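Local coordinates for UBP3-associated protein BRE5 (Saccharomyces cerevisiae, PDB 2QIY) that acts with UBP3 in de-ubiquitination as a full-length protein, of which this chain is the NTF2-like domain, at residues D13-F18 / I104-T109; R27-K32 / K81-K86; T125-P130 / I139-I144. All coordinates share one frame; numbering follows the deposited sequence.

Contact 1: residues D13-F18 / I104-T109; sequences DICFAF and ILIMAT
In this NTF2-like domain the long helix 11-28 lies across the concave side of the curved sheet, and here its first turns meet strand 103-114 through Cys15, Phe18, Ile104 and Ile106. The axes of segments 13-18 and 104-109 approach to 10.0 Å and cross at -53°. By CA atoms Cys15 and Ile106 are the nearest pair. Cys15 SG is anti to the carbonyl carbon (chi1 -68°), which brings the sulfur down between two isoleucines. SG lies 3.8 Å from CG2 of Ile104 and 3.7 Å from CG1 of Ile106. The same sulfur also touches the end of the Ile106 chain, CD1. That methyl has a second neighbour one helix turn on, where Phe18 CD1 stands 3.9 Å from Ile106 CD1 and meets it obliquely. Ile14 and Ile104 reach toward each other with their CD1 methyls, but the modelled spacing there is doubtful. On the far side of the strand, Leu105 and Met107 pack against the second subunit. Phe94 of strand 85-97 also packs on Cys15, and the ring of Phe126 stands edge-to-face with that of Phe18. No hydrogen bond crosses between helix and strand, so the two are held here by apolar contact alone.

Contact 2: residues R27-K32 / K81-K86; sequences RTDPSK and KVRSLK
Pro30 packs against Val82 and the chain of Arg83, and this is the tight part of the contact. CG of Pro30 lies 3.6 Å from CG1 of Val82, the two side chains sliding past each other in opposite directions. The same Pro30 CG is 3.6 Å from CG of Arg83, whose chain crosses the proline ring at about a right angle. Val82 is buried and also touches Met26 of helix 11-28 and Phe75 of helix 68-77. The contact joins the C-terminal end of helix 11-28 and the turn after it to the link between helix 79-82 and strand 85-97. That link is a type I beta turn from Val82 to Leu85, closed by Leu85 N to Val82 O. Ser84 OG and Ser84 N both donate to Lys81 O.

The other side is looser and wet. Arg83 runs extended from CG to NE, with chi2 -178° and chi3 179°, and this carries its guanidinium over to the end of the first helix. One face of the group lies against Pro30 CD, Thr28 C and Asp29 CA. Two waters sit at its edge, in plane. One accepts from Arg83 NH1 at 3.0 Å and donates to Arg27 O at 2.8 Å. The other accepts from Arg83 NH2 at 2.9 Å and donates to Asp29 OD1 at 3.0 Å. No N-H of Arg83 points at that carboxylate oxygen, which lies well out of the guanidinium plane. NE of Arg83 makes its salt bridge with Asp79. Asp29 OD1 also accepts from Ser31 OG, on its syn side, at 2.7 Å.

Contact 3: residues T125-P130 / I139-I144; sequences TFILLP and ITNDII
Thr125 and Ile143 form a hydrogen-bonded antiparallel pair, each bonding through both N and O. Thr125 N donates to Ile143 O at 2.8 Å, and Ile143 N returns the bond to Thr125 O at 2.9 Å. Two residues on, Ile127 N donates to Asn141 O at 3.0 Å, with the donor tilted 31° from the carbonyl plane. Ile127 O is then met by Thr140 N at 2.8 Å. This puts Thr140 and Asn141 both opposite Ile127, a classic beta bulge in the hairpin of strands 120-130 and 137-147. Beyond it the register has shifted by one, and Leu128 faces Ile139 in a non-hydrogen-bonded pair. Here Leu128 CD2 packs on Ile139 CG1. The backbones of Phe126 and Leu128 bond instead to Ile106 and Ile104 of strand 103-114. At the exposed margin Leu129 CB lies 3.5 Å from Thr140 CG2.

Phe126 and Asp142 lie side by side and point the same way, their planes 40° apart. CE2 of Phe126 is 3.7 Å from Asp142 OD1, which it meets obliquely. Asp142 CG is anti to the backbone N (chi1 179°), and the carboxylate sits among rings on the helix side of the sheet. Its OD2 accepts from two hydroxyls, Tyr37 OH and Tyr22 OH, so this buried oxygen is well satisfied. Replacing Asp142 by an alanine is likely to leave both tyrosine hydroxyls without this partner and open a gap beside the Phe126 ring. Asp142 O points away from strand 120-130 and accepts from Gln95 NE2 of the second subunit. On the face of Thr125 and Ile127, Ile127 packs against Ile127 of the second subunit.

In the fold
All three contacts belong to one NTF2-like domain and reach the same mixed sheet. Contacts 1 and 2 share helix 11-28, contact 1 near its start and contact 2 at its end, with centres 19 Å apart. Along the chain, contact 2 falls within the span between the two halves of contact 1, and contact 3 follows both. Contacts 1 and 3 touch, their centres 10 Å apart, because strands 103-114 and 120-130 are neighbours in the sheet. Contact 2 lies across the chain's centre from contact 3, their centres 18 Å apart. The helix packs on one face; Leu105, Met107, Thr125 and Ile127 on the other meet the second subunit, so these strands serve core and dimer.

Contact 1: residues D13-F18 / I104-T109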
# COMPACT_ATOMS: atom_id res chain seq x y z
N ASP A 13 -3.09 1.58 -18.67
CA ASP A 13 -1.91 1.47 -19.53
C ASP A 13 -0.71 2.18 -18.95
O ASP A 13 0.37 1.58 -18.87
CB ASP A 13 -2.18 2.06 -20.93
CG ASP A 13 -2.89 1.08 -21.85
OD1 ASP A 13 -3.12 -0.08 -21.44
OD2 ASP A 13 -3.20 1.50 -22.99
N ILE A 14 -0.87 3.44 -18.55
CA ILE A 14 0.30 4.16 -18.05
C ILE A 14 0.79 3.59 -16.71
O ILE A 14 2.00 3.54 -16.49
CB ILE A 14 0.21 5.74 -18.10
CG1 ILE A 14 0.02 6.39 -16.73
CG2 ILE A 14 -0.68 6.24 -19.27
CD1 ILE A 14 -1.38 6.37 -16.20
N CYS A 15 -0.13 3.13 -15.87
CA CYS A 15 0.27 2.51 -14.58
C CYS A 15 1.05 1.23 -14.79
O CYS A 15 2.06 0.99 -14.13
CB CYS A 15 -0.93 2.23 -13.70
SG CYS A 15 -1.72 3.70 -13.11
N PHE A 16 0.60 0.40 -15.73
CA PHE A 16 1.27 -0.86 -15.98
C PHE A 16 2.66 -0.62 -16.57
O PHE A 16 3.64 -1.22 -16.11
CB PHE A 16 0.43 -1.76 -16.88
CG PHE A 16 0.99 -3.14 -17.05
CD1 PHE A 16 0.65 -4.15 -16.16
CD2 PHE A 16 1.86 -3.43 -18.10
CE1 PHE A 16 1.17 -5.44 -16.31
CE2 PHE A 16 2.39 -4.71 -18.27
CZ PHE A 16 2.04 -5.72 -17.37
N ALA A 17 2.74 0.30 -17.54
CA ALA A 17 4.02 0.69 -18.15
C ALA A 17 4.95 1.33 -17.12
O ALA A 17 6.14 1.01 -17.08
CB ALA A 17 3.81 1.64 -19.33
N PHE A 18 4.40 2.20 -16.28
CA PHE A 18 5.20 2.83 -15.24
C PHE A 18 5.90 1.80 -14.36
O PHE A 18 7.10 1.89 -14.10
CB PHE A 18 4.40 3.76 -14.34
CG PHE A 18 5.18 4.18 -13.15
CD1 PHE A 18 5.02 3.53 -11.93
CD2 PHE A 18 6.19 5.14 -13.28
CE1 PHE A 18 5.82 3.87 -10.84
CE2 PHE A 18 7.00 5.49 -12.19
CZ PHE A 18 6.81 4.84 -10.96
N ILE A 104 -1.42 10.78 -10.48
CA ILE A 104 -1.88 9.40 -10.38
C ILE A 104 -1.30 8.73 -9.14
O ILE A 104 -0.10 8.75 -8.93
CB ILE A 104 -1.49 8.57 -11.63
CG1 ILE A 104 -1.91 9.28 -12.92
CG2 ILE A 104 -2.12 7.15 -11.55
CD1 ILE A 104 -1.26 8.73 -14.16
N LEU A 105 -2.19 8.17 -8.32
CA LEU A 105 -1.84 7.34 -7.16
C LEU A 105 -1.84 5.89 -7.60
O LEU A 105 -2.85 5.41 -8.13
CB LEU A 105 -2.94 7.49 -6.09
CG LEU A 105 -2.75 7.26 -4.58
CD1 LEU A 105 -4.01 6.78 -3.82
CD2 LEU A 105 -1.44 6.60 -4.10
N ILE A 106 -0.72 5.19 -7.39
CA ILE A 106 -0.60 3.79 -7.75
C ILE A 106 -0.24 2.95 -6.52
O ILE A 106 0.65 3.32 -5.76
CB ILE A 106 0.48 3.57 -8.86
CG1 ILE A 106 0.19 4.43 -10.08
CG2 ILE A 106 0.57 2.09 -9.23
CD1 ILE A 106 1.32 4.39 -11.17
N MET A 107 -0.92 1.83 -6.32
CA MET A 107 -0.43 0.88 -5.30
C MET A 107 -0.17 -0.46 -5.95
O MET A 107 -1.02 -0.95 -6.71
CB MET A 107 -1.47 0.63 -4.23
CG MET A 107 -1.79 1.74 -3.32
SD MET A 107 -3.09 1.06 -2.26
CE MET A 107 -2.14 -0.01 -1.24
N ALA A 108 0.98 -1.05 -5.64
CA ALA A 108 1.34 -2.35 -6.18
C ALA A 108 1.59 -3.31 -5.02
O ALA A 108 2.04 -2.88 -3.95
CB ALA A 108 2.58 -2.22 -7.01
N THR A 109 1.28 -4.59 -5.19
CA THR A 109 1.69 -5.53 -4.14
C THR A 109 2.27 -6.73 -4.83
O THR A 109 1.94 -7.01 -6.00
CB THR A 109 0.54 -6.03 -3.21
OG1 THR A 109 -0.26 -7.02 -3.89
CG2 THR A 109 -0.36 -4.89 -2.74

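Contact 2: residues R27-K32 / K81-K86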
# COMPACT_ATOMS: atom_id res chain seq x y z
N ARG A 27 17.20 -3.04 -12.64
CA ARG A 27 18.06 -4.06 -13.20
C ARG A 27 19.14 -3.42 -14.06
O ARG A 27 20.31 -3.79 -13.98
CB ARG A 27 17.24 -5.01 -14.06
CG ARG A 27 17.98 -6.26 -14.54
CD ARG A 27 17.05 -7.13 -15.39
NE ARG A 27 16.55 -6.35 -16.53
CZ ARG A 27 15.37 -6.52 -17.14
NH1 ARG A 27 14.51 -7.46 -16.75
NH2 ARG A 27 15.06 -5.73 -18.16
N THR A 28 18.73 -2.47 -14.89
CA THR A 28 19.62 -1.98 -15.94
C THR A 28 20.61 -0.90 -15.51
O THR A 28 21.75 -0.89 -15.99
CB THR A 28 18.85 -1.54 -17.21
OG1 THR A 28 18.03 -0.44 -16.91
CG2 THR A 28 17.98 -2.65 -17.72
N ASP A 29 20.17 0.03 -14.65
CA ASP A 29 21.07 1.11 -14.21
C ASP A 29 20.56 1.90 -13.00
O ASP A 29 19.88 2.91 -13.17
CB ASP A 29 21.38 2.08 -15.36
CG ASP A 29 22.50 3.04 -15.02
OD1 ASP A 29 22.94 3.09 -13.84
OD2 ASP A 29 22.96 3.75 -15.95
N PRO A 30 20.90 1.44 -11.78
CA PRO A 30 20.45 2.13 -10.56
C PRO A 30 20.85 3.61 -10.49
O PRO A 30 20.16 4.39 -9.84
CB PRO A 30 21.14 1.32 -9.44
CG PRO A 30 21.30 -0.06 -10.02
CD PRO A 30 21.67 0.22 -11.47
N SER A 31 21.96 3.96 -11.12
CA SER A 31 22.48 5.33 -11.08
C SER A 31 21.66 6.33 -11.88
O SER A 31 21.93 7.54 -11.79
CB SER A 31 23.97 5.38 -11.50
OG SER A 31 24.12 5.32 -12.92
N LYS A 32 20.71 5.85 -12.68
CA LYS A 32 19.82 6.75 -13.44
C LYS A 32 18.37 6.73 -12.95
O LYS A 32 17.50 7.44 -13.48
CB LYS A 32 19.84 6.42 -14.93
CG LYS A 32 21.13 6.74 -15.62
CD LYS A 32 21.02 6.38 -17.08
CE LYS A 32 22.24 6.80 -17.85
NZ LYS A 32 22.25 6.09 -19.18
N LYS A 81 23.37 -4.31 -5.32
CA LYS A 81 22.18 -4.90 -4.70
C LYS A 81 20.91 -4.59 -5.49
O LYS A 81 20.11 -5.46 -5.76
CB LYS A 81 22.02 -4.39 -3.28
CG LYS A 81 22.43 -5.37 -2.21
CD LYS A 81 21.33 -6.43 -2.05
CE LYS A 81 21.91 -7.78 -1.63
NZ LYS A 81 20.90 -8.88 -1.71
N VAL A 82 20.76 -3.32 -5.88
CA VAL A 82 19.58 -2.86 -6.59
C VAL A 82 19.47 -3.61 -7.93
O VAL A 82 18.38 -4.04 -8.33
CB VAL A 82 19.61 -1.30 -6.77
CG1 VAL A 82 18.55 -0.85 -7.76
CG2 VAL A 82 19.44 -0.58 -5.40
N ARG A 83 20.61 -3.84 -8.59
CA ARG A 83 20.62 -4.54 -9.88
C ARG A 83 20.09 -5.97 -9.77
O ARG A 83 19.73 -6.60 -10.77
CB ARG A 83 22.05 -4.58 -10.42
CG ARG A 83 22.48 -3.28 -11.09
CD ARG A 83 23.91 -3.39 -11.66
NE ARG A 83 24.31 -2.14 -12.32
CZ ARG A 83 24.26 -1.96 -13.64
NH1 ARG A 83 23.87 -2.95 -14.42
NH2 ARG A 83 24.64 -0.79 -14.17
N SER A 84 20.08 -6.49 -8.55
CA SER A 84 19.73 -7.90 -8.34
C SER A 84 18.28 -8.06 -7.88
O SER A 84 17.85 -9.17 -7.58
CB SER A 84 20.71 -8.56 -7.37
OG SER A 84 20.50 -8.15 -6.03
N LEU A 85 17.53 -6.95 -7.86
CA LEU A 85 16.14 -6.97 -7.38
C LEU A 85 15.25 -7.67 -8.40
O LEU A 85 15.36 -7.44 -9.60
CB LEU A 85 15.66 -5.55 -7.09
CG LEU A 85 14.23 -5.37 -6.55
CD1 LEU A 85 14.11 -4.11 -5.69
CD2 LEU A 85 13.21 -5.35 -7.72
N LYS A 86 14.36 -8.52 -7.88
CA LYS A 86 13.46 -9.32 -8.70
C LYS A 86 12.09 -9.31 -8.01
O LYS A 86 11.98 -9.09 -6.80
CB LYS A 86 14.01 -10.75 -8.75
CG LYS A 86 15.36 -10.84 -9.49
CD LYS A 86 16.03 -12.19 -9.31
CE LYS A 86 17.37 -12.21 -10.01
NZ LYS A 86 17.18 -12.62 -11.42
O HOH W 1 22.40 -5.61 -14.20
O HOH W 2 25.27 1.57 -12.67

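Contact 3: residues T125-P130 / I139-I144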
# COMPACT_ATOMS: atom_id res chain seq x y z
N THR A 125 3.73 2.05 -2.93
CA THR A 125 2.82 3.08 -3.41
C THR A 125 3.60 4.20 -4.05
O THR A 125 4.65 4.58 -3.54
CB THR A 125 1.98 3.62 -2.23
OG1 THR A 125 1.09 2.57 -1.82
CG2 THR A 125 1.17 4.79 -2.65
N PHE A 126 3.09 4.71 -5.16
CA PHE A 126 3.70 5.83 -5.89
C PHE A 126 2.70 6.94 -6.14
O PHE A 126 1.49 6.68 -6.28
CB PHE A 126 4.10 5.36 -7.28
CG PHE A 126 5.03 4.19 -7.28
CD1 PHE A 126 4.52 2.88 -7.26
CD2 PHE A 126 6.42 4.38 -7.35
CE1 PHE A 126 5.38 1.79 -7.28
CE2 PHE A 126 7.28 3.27 -7.41
CZ PHE A 126 6.75 1.99 -7.36
N ILE A 127 3.20 8.17 -6.24
CA ILE A 127 2.41 9.27 -6.80
C ILE A 127 3.18 9.83 -7.99
O ILE A 127 4.38 10.13 -7.87
CB ILE A 127 2.11 10.40 -5.78
CG1 ILE A 127 1.26 9.86 -4.65
CG2 ILE A 127 1.36 11.57 -6.48
CD1 ILE A 127 -0.10 9.54 -5.07
N LEU A 128 2.50 9.91 -9.12
CA LEU A 128 3.04 10.44 -10.37
C LEU A 128 2.42 11.81 -10.65
O LEU A 128 1.20 11.96 -10.66
CB LEU A 128 2.73 9.51 -11.55
CG LEU A 128 3.12 8.04 -11.39
CD1 LEU A 128 2.94 7.36 -12.74
CD2 LEU A 128 4.55 7.90 -10.90
N LEU A 129 3.29 12.78 -10.90
CA LEU A 129 2.86 14.15 -11.18
C LEU A 129 3.17 14.49 -12.65
O LEU A 129 4.30 14.35 -13.09
CB LEU A 129 3.64 15.09 -10.25
CG LEU A 129 3.40 16.60 -10.45
CD1 LEU A 129 2.08 17.01 -9.88
CD2 LEU A 129 4.52 17.36 -9.77
N PRO A 130 2.17 14.97 -13.41
CA PRO A 130 2.49 15.20 -14.82
C PRO A 130 3.49 16.34 -15.02
O PRO A 130 3.57 17.24 -14.19
CB PRO A 130 1.14 15.56 -15.45
CG PRO A 130 0.24 15.96 -14.31
CD PRO A 130 0.79 15.35 -13.05
N ILE A 139 7.92 10.89 -10.60
CA ILE A 139 7.58 10.32 -9.29
C ILE A 139 7.75 11.37 -8.19
O ILE A 139 8.84 11.90 -8.02
CB ILE A 139 8.50 9.11 -8.94
CG1 ILE A 139 8.44 8.04 -10.02
CG2 ILE A 139 8.06 8.49 -7.63
CD1 ILE A 139 9.56 7.00 -9.89
N THR A 140 6.70 11.67 -7.44
CA THR A 140 6.84 12.59 -6.31
C THR A 140 6.93 11.85 -4.98
O THR A 140 7.42 12.40 -3.99
CB THR A 140 5.73 13.65 -6.25
OG1 THR A 140 4.45 13.01 -6.10
CG2 THR A 140 5.75 14.52 -7.51
N ASN A 141 6.42 10.62 -4.98
CA ASN A 141 6.35 9.79 -3.77
C ASN A 141 6.50 8.34 -4.12
O ASN A 141 5.95 7.86 -5.12
CB ASN A 141 5.00 9.95 -3.06
CG ASN A 141 4.80 11.31 -2.51
OD1 ASN A 141 5.11 11.59 -1.34
ND2 ASN A 141 4.32 12.19 -3.35
N ASP A 142 7.24 7.63 -3.27
CA ASP A 142 7.54 6.22 -3.49
C ASP A 142 7.78 5.61 -2.12
O ASP A 142 8.77 5.93 -1.48
CB ASP A 142 8.81 6.15 -4.34
CG ASP A 142 9.26 4.73 -4.63
OD1 ASP A 142 8.72 3.78 -4.04
OD2 ASP A 142 10.19 4.59 -5.47
N ILE A 143 6.84 4.76 -1.67
CA ILE A 143 6.94 4.13 -0.33
C ILE A 143 6.80 2.63 -0.49
O ILE A 143 5.83 2.15 -1.11
CB ILE A 143 5.80 4.54 0.63
CG1 ILE A 143 5.71 6.06 0.83
CG2 ILE A 143 5.93 3.74 1.99
CD1 ILE A 143 4.44 6.48 1.62
N ILE A 144 7.76 1.86 0.04
CA ILE A 144 7.57 0.41 0.14
C ILE A 144 7.41 -0.01 1.61
O ILE A 144 8.06 0.54 2.51
CB ILE A 144 8.72 -0.37 -0.56
CG1 ILE A 144 8.39 -1.86 -0.71
CG2 ILE A 144 10.09 -0.14 0.16
CD1 ILE A 144 9.33 -2.58 -1.72